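PDB 3TCV: GCN5-related N-acetyltransferase from Brucella melitensis biovar Abortus 2308, which probably transfers an acetyl group from acetyl-coenzyme A to an amine, perhaps the N-terminal serine or alanine of a protein. Local coordinates for residues A61-L74 against G130-P142. Numbering follows the deposited sequence.
Sequences ASSVEDAEQRFTWL and GSIYWGPLISRRP
Y133 and A61 make the one direct hydrogen bond between 61-74 and 130-142. Y133 OH donates to A61 O over 2.6 Å, tilted 34° from the carbonyl plane. The Y133 side chain reaches this carbonyl of helix 51-61 because CG lies anti to the backbone N (chi1 171°).

Apolar packing centres on the Y133 ring. F71 CE2 sits over the centre of one Y133 face, 3.8 Å from Y133 CE1, with the ring planes 48° apart. G135 N, from the chain just beyond, lies over the opposite face, so the phenol ring is covered on both faces. R70 CB packs at the ring edge. L74 CD1 meets Y133 CB at 3.9 Å. Separately, V64 CG1 touches P136 CG at 3.9 Å.

R70 makes the polar contacts. P136 CB lies over one guanidinium face, 3.6 Å from R70 NH2. R70 NE donates a nearly straight hydrogen bond, part of a salt bridge, to D66 OD1 (2.9 Å). D66 OD1 lies in the guanidinium plane but is met from above the carboxylate plane. R70 NH1 donates to a water that in turn donates to W134 O, so a solvent molecule links the helix to the strand. D66 and this water probably fix the rotation of the group.

The arrangement packs A61 of helix 51-61 and helix 67-70 on the last part of strand 126-134. This strand runs parallel to 163-169 in the mixed sheet, as the central pair does in the GNAT fold.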
# COMPACT_ATOMS: atom_id res chain seq x y z
N ALA B 61 29.51 -7.80 6.13
CA ALA B 61 28.99 -6.60 5.46
C ALA B 61 28.07 -5.77 6.36
O ALA B 61 28.07 -4.53 6.30
CB ALA B 61 28.29 -6.98 4.16
N SER B 62 27.32 -6.45 7.21
CA SER B 62 26.28 -5.82 8.04
C SER B 62 26.80 -5.34 9.39
O SER B 62 26.04 -4.82 10.19
CB SER B 62 25.08 -6.76 8.22
OG SER B 62 24.60 -7.20 6.95
N SER B 63 28.10 -5.53 9.65
CA SER B 63 28.69 -5.18 10.95
C SER B 63 29.97 -4.36 10.76
O SER B 63 30.84 -4.33 11.64
CB SER B 63 28.94 -6.44 11.80
OG SER B 63 29.70 -7.42 11.09
N VAL B 64 30.07 -3.69 9.61
CA VAL B 64 31.18 -2.78 9.34
C VAL B 64 31.16 -1.62 10.34
O VAL B 64 30.15 -1.38 11.01
CB VAL B 64 31.12 -2.22 7.89
CG1 VAL B 64 31.40 -3.32 6.89
CG2 VAL B 64 29.76 -1.58 7.63
N GLU B 65 32.28 -0.91 10.42
CA GLU B 65 32.51 0.16 11.38
C GLU B 65 31.37 1.17 11.45
O GLU B 65 31.01 1.61 12.54
CB GLU B 65 33.84 0.90 11.09
N ASP B 66 30.79 1.52 10.32
CA ASP B 66 29.68 2.48 10.26
C ASP B 66 28.34 1.81 9.94
O ASP B 66 27.49 2.39 9.26
CB ASP B 66 30.01 3.57 9.25
CG ASP B 66 30.23 3.01 7.86
OD1 ASP B 66 30.30 1.77 7.72
OD2 ASP B 66 30.32 3.81 6.91
N ALA B 67 28.15 0.57 10.40
CA ALA B 67 26.90 -0.13 10.13
C ALA B 67 25.70 0.61 10.73
O ALA B 67 24.63 0.62 10.13
CB ALA B 67 26.96 -1.55 10.66
N GLU B 68 25.87 1.18 11.92
CA GLU B 68 24.74 1.86 12.59
C GLU B 68 24.18 2.97 11.70
O GLU B 68 22.97 3.03 11.51
CB GLU B 68 25.12 2.45 13.95
CG GLU B 68 25.36 1.43 15.05
CD GLU B 68 24.12 0.60 15.42
OE1 GLU B 68 22.97 1.08 15.27
OE2 GLU B 68 24.32 -0.56 15.87
N GLN B 69 25.06 3.81 11.15
CA GLN B 69 24.64 4.85 10.19
C GLN B 69 23.93 4.24 9.00
O GLN B 69 22.85 4.69 8.62
CB GLN B 69 25.82 5.74 9.71
N ARG B 70 24.51 3.19 8.41
CA ARG B 70 23.94 2.56 7.23
C ARG B 70 22.58 1.93 7.48
O ARG B 70 21.80 1.81 6.55
CB ARG B 70 24.89 1.51 6.65
CG ARG B 70 26.19 2.08 6.12
CD ARG B 70 27.20 1.00 5.76
NE ARG B 70 28.48 1.63 5.44
CZ ARG B 70 28.78 2.19 4.27
NH1 ARG B 70 27.94 2.13 3.24
NH2 ARG B 70 29.97 2.77 4.12
N PHE B 71 22.32 1.50 8.71
CA PHE B 71 21.06 0.83 9.04
C PHE B 71 19.99 1.77 9.56
O PHE B 71 18.89 1.31 9.84
CB PHE B 71 21.30 -0.29 10.06
CG PHE B 71 21.63 -1.63 9.45
CD1 PHE B 71 20.76 -2.69 9.56
CD2 PHE B 71 22.80 -1.81 8.75
CE1 PHE B 71 21.05 -3.92 9.00
CE2 PHE B 71 23.11 -3.03 8.18
CZ PHE B 71 22.23 -4.09 8.30
N THR B 72 20.29 3.07 9.67
CA THR B 72 19.38 4.05 10.30
C THR B 72 17.93 3.90 9.83
O THR B 72 17.01 3.80 10.66
CB THR B 72 19.82 5.49 9.99
OG1 THR B 72 21.14 5.71 10.52
CG2 THR B 72 18.87 6.50 10.62
N TRP B 73 17.75 3.85 8.51
CA TRP B 73 16.40 3.86 7.91
C TRP B 73 15.86 2.51 7.61
O TRP B 73 14.73 2.41 7.14
CB TRP B 73 16.40 4.69 6.62
CG TRP B 73 16.95 6.05 6.81
CD1 TRP B 73 18.18 6.54 6.38
CD2 TRP B 73 16.33 7.16 7.52
NE1 TRP B 73 18.35 7.84 6.75
CE2 TRP B 73 17.28 8.27 7.44
CE3 TRP B 73 15.13 7.33 8.19
CZ2 TRP B 73 17.00 9.50 8.01
CZ3 TRP B 73 14.86 8.58 8.76
CH2 TRP B 73 15.78 9.64 8.68
N LEU B 74 16.65 1.46 7.83
CA LEU B 74 16.20 0.10 7.60
C LEU B 74 15.31 -0.35 8.74
O LEU B 74 15.32 0.24 9.80
CB LEU B 74 17.40 -0.83 7.47
CG LEU B 74 18.24 -0.67 6.21
CD1 LEU B 74 19.24 -1.82 6.09
CD2 LEU B 74 17.33 -0.62 4.99
N GLY B 130 12.71 -3.80 -2.33
CA GLY B 130 12.91 -3.22 -1.00
C GLY B 130 13.86 -4.07 -0.17
O GLY B 130 14.61 -4.90 -0.70
N SER B 131 13.82 -3.81 1.13
CA SER B 131 14.71 -4.48 2.07
C SER B 131 16.17 -4.32 1.61
O SER B 131 16.95 -5.24 1.74
CB SER B 131 14.37 -5.98 2.16
OG SER B 131 12.98 -6.20 2.41
N ILE B 132 16.52 -3.17 1.07
CA ILE B 132 17.85 -2.96 0.47
C ILE B 132 18.90 -2.61 1.52
O ILE B 132 18.75 -1.66 2.28
CB ILE B 132 17.82 -1.81 -0.58
CG1 ILE B 132 16.91 -2.21 -1.75
CG2 ILE B 132 19.24 -1.47 -1.04
CD1 ILE B 132 16.66 -1.06 -2.73
N TYR B 133 19.98 -3.40 1.56
CA TYR B 133 21.19 -2.98 2.24
C TYR B 133 22.35 -3.23 1.30
O TYR B 133 22.69 -4.38 1.01
CB TYR B 133 21.43 -3.75 3.56
CG TYR B 133 22.80 -3.45 4.11
CD1 TYR B 133 23.16 -2.14 4.40
CD2 TYR B 133 23.74 -4.45 4.33
CE1 TYR B 133 24.43 -1.82 4.87
CE2 TYR B 133 25.02 -4.14 4.81
CZ TYR B 133 25.35 -2.83 5.08
OH TYR B 133 26.60 -2.47 5.57
N TRP B 134 22.94 -2.13 0.82
CA TRP B 134 24.12 -2.17 -0.03
C TRP B 134 25.28 -1.59 0.74
O TRP B 134 25.37 -0.38 0.95
CB TRP B 134 23.87 -1.39 -1.32
CG TRP B 134 22.82 -1.96 -2.23
CD1 TRP B 134 22.46 -3.29 -2.40
CD2 TRP B 134 21.99 -1.21 -3.18
NE1 TRP B 134 21.46 -3.40 -3.34
CE2 TRP B 134 21.16 -2.19 -3.86
CE3 TRP B 134 21.85 0.13 -3.49
CZ2 TRP B 134 20.21 -1.81 -4.79
CZ3 TRP B 134 20.89 0.50 -4.44
CH2 TRP B 134 20.10 -0.45 -5.07
N GLY B 135 26.17 -2.47 1.18
CA GLY B 135 27.28 -2.08 2.01
C GLY B 135 28.41 -1.42 1.25
O GLY B 135 28.34 -1.20 0.03
N PRO B 136 29.47 -1.09 1.98
CA PRO B 136 30.57 -0.29 1.44
C PRO B 136 31.29 -0.88 0.22
O PRO B 136 31.81 -0.11 -0.58
CB PRO B 136 31.52 -0.13 2.62
CG PRO B 136 31.16 -1.17 3.59
CD PRO B 136 29.73 -1.55 3.35
N LEU B 137 31.26 -2.19 0.04
CA LEU B 137 31.90 -2.77 -1.13
C LEU B 137 31.23 -2.33 -2.42
O LEU B 137 31.88 -2.28 -3.46
CB LEU B 137 31.91 -4.30 -1.07
CG LEU B 137 32.79 -5.01 -0.05
CD1 LEU B 137 32.56 -6.51 -0.19
CD2 LEU B 137 34.26 -4.67 -0.23
N ILE B 138 29.94 -2.01 -2.36
CA ILE B 138 29.20 -1.69 -3.58
C ILE B 138 28.47 -0.36 -3.56
O ILE B 138 28.02 0.08 -4.61
CB ILE B 138 28.18 -2.80 -3.93
CG1 ILE B 138 27.10 -2.95 -2.84
CG2 ILE B 138 28.92 -4.11 -4.16
CD1 ILE B 138 26.02 -3.97 -3.20
N SER B 139 28.32 0.26 -2.38
CA SER B 139 27.52 1.48 -2.25
C SER B 139 28.11 2.58 -3.14
O SER B 139 29.31 2.81 -3.10
CB SER B 139 27.49 1.96 -0.80
OG SER B 139 26.49 2.95 -0.66
N ARG B 140 27.28 3.21 -3.96
CA ARG B 140 27.74 4.23 -4.90
C ARG B 140 28.77 3.74 -5.94
O ARG B 140 29.51 4.54 -6.49
CB ARG B 140 28.26 5.45 -4.12
N ARG B 141 28.82 2.43 -6.21
CA ARG B 141 29.62 1.86 -7.29
C ARG B 141 28.67 1.19 -8.30
O ARG B 141 27.49 0.96 -8.00
CB ARG B 141 30.63 0.83 -6.73
N PRO B 142 29.17 0.88 -9.50
CA PRO B 142 28.32 0.29 -10.52
C PRO B 142 27.59 -0.99 -10.10
O PRO B 142 26.46 -1.20 -10.56
CB PRO B 142 29.28 0.05 -11.70
CG PRO B 142 30.35 1.07 -11.51
CD PRO B 142 30.51 1.23 -10.02
O HOH W 1 25.16 1.32 3.09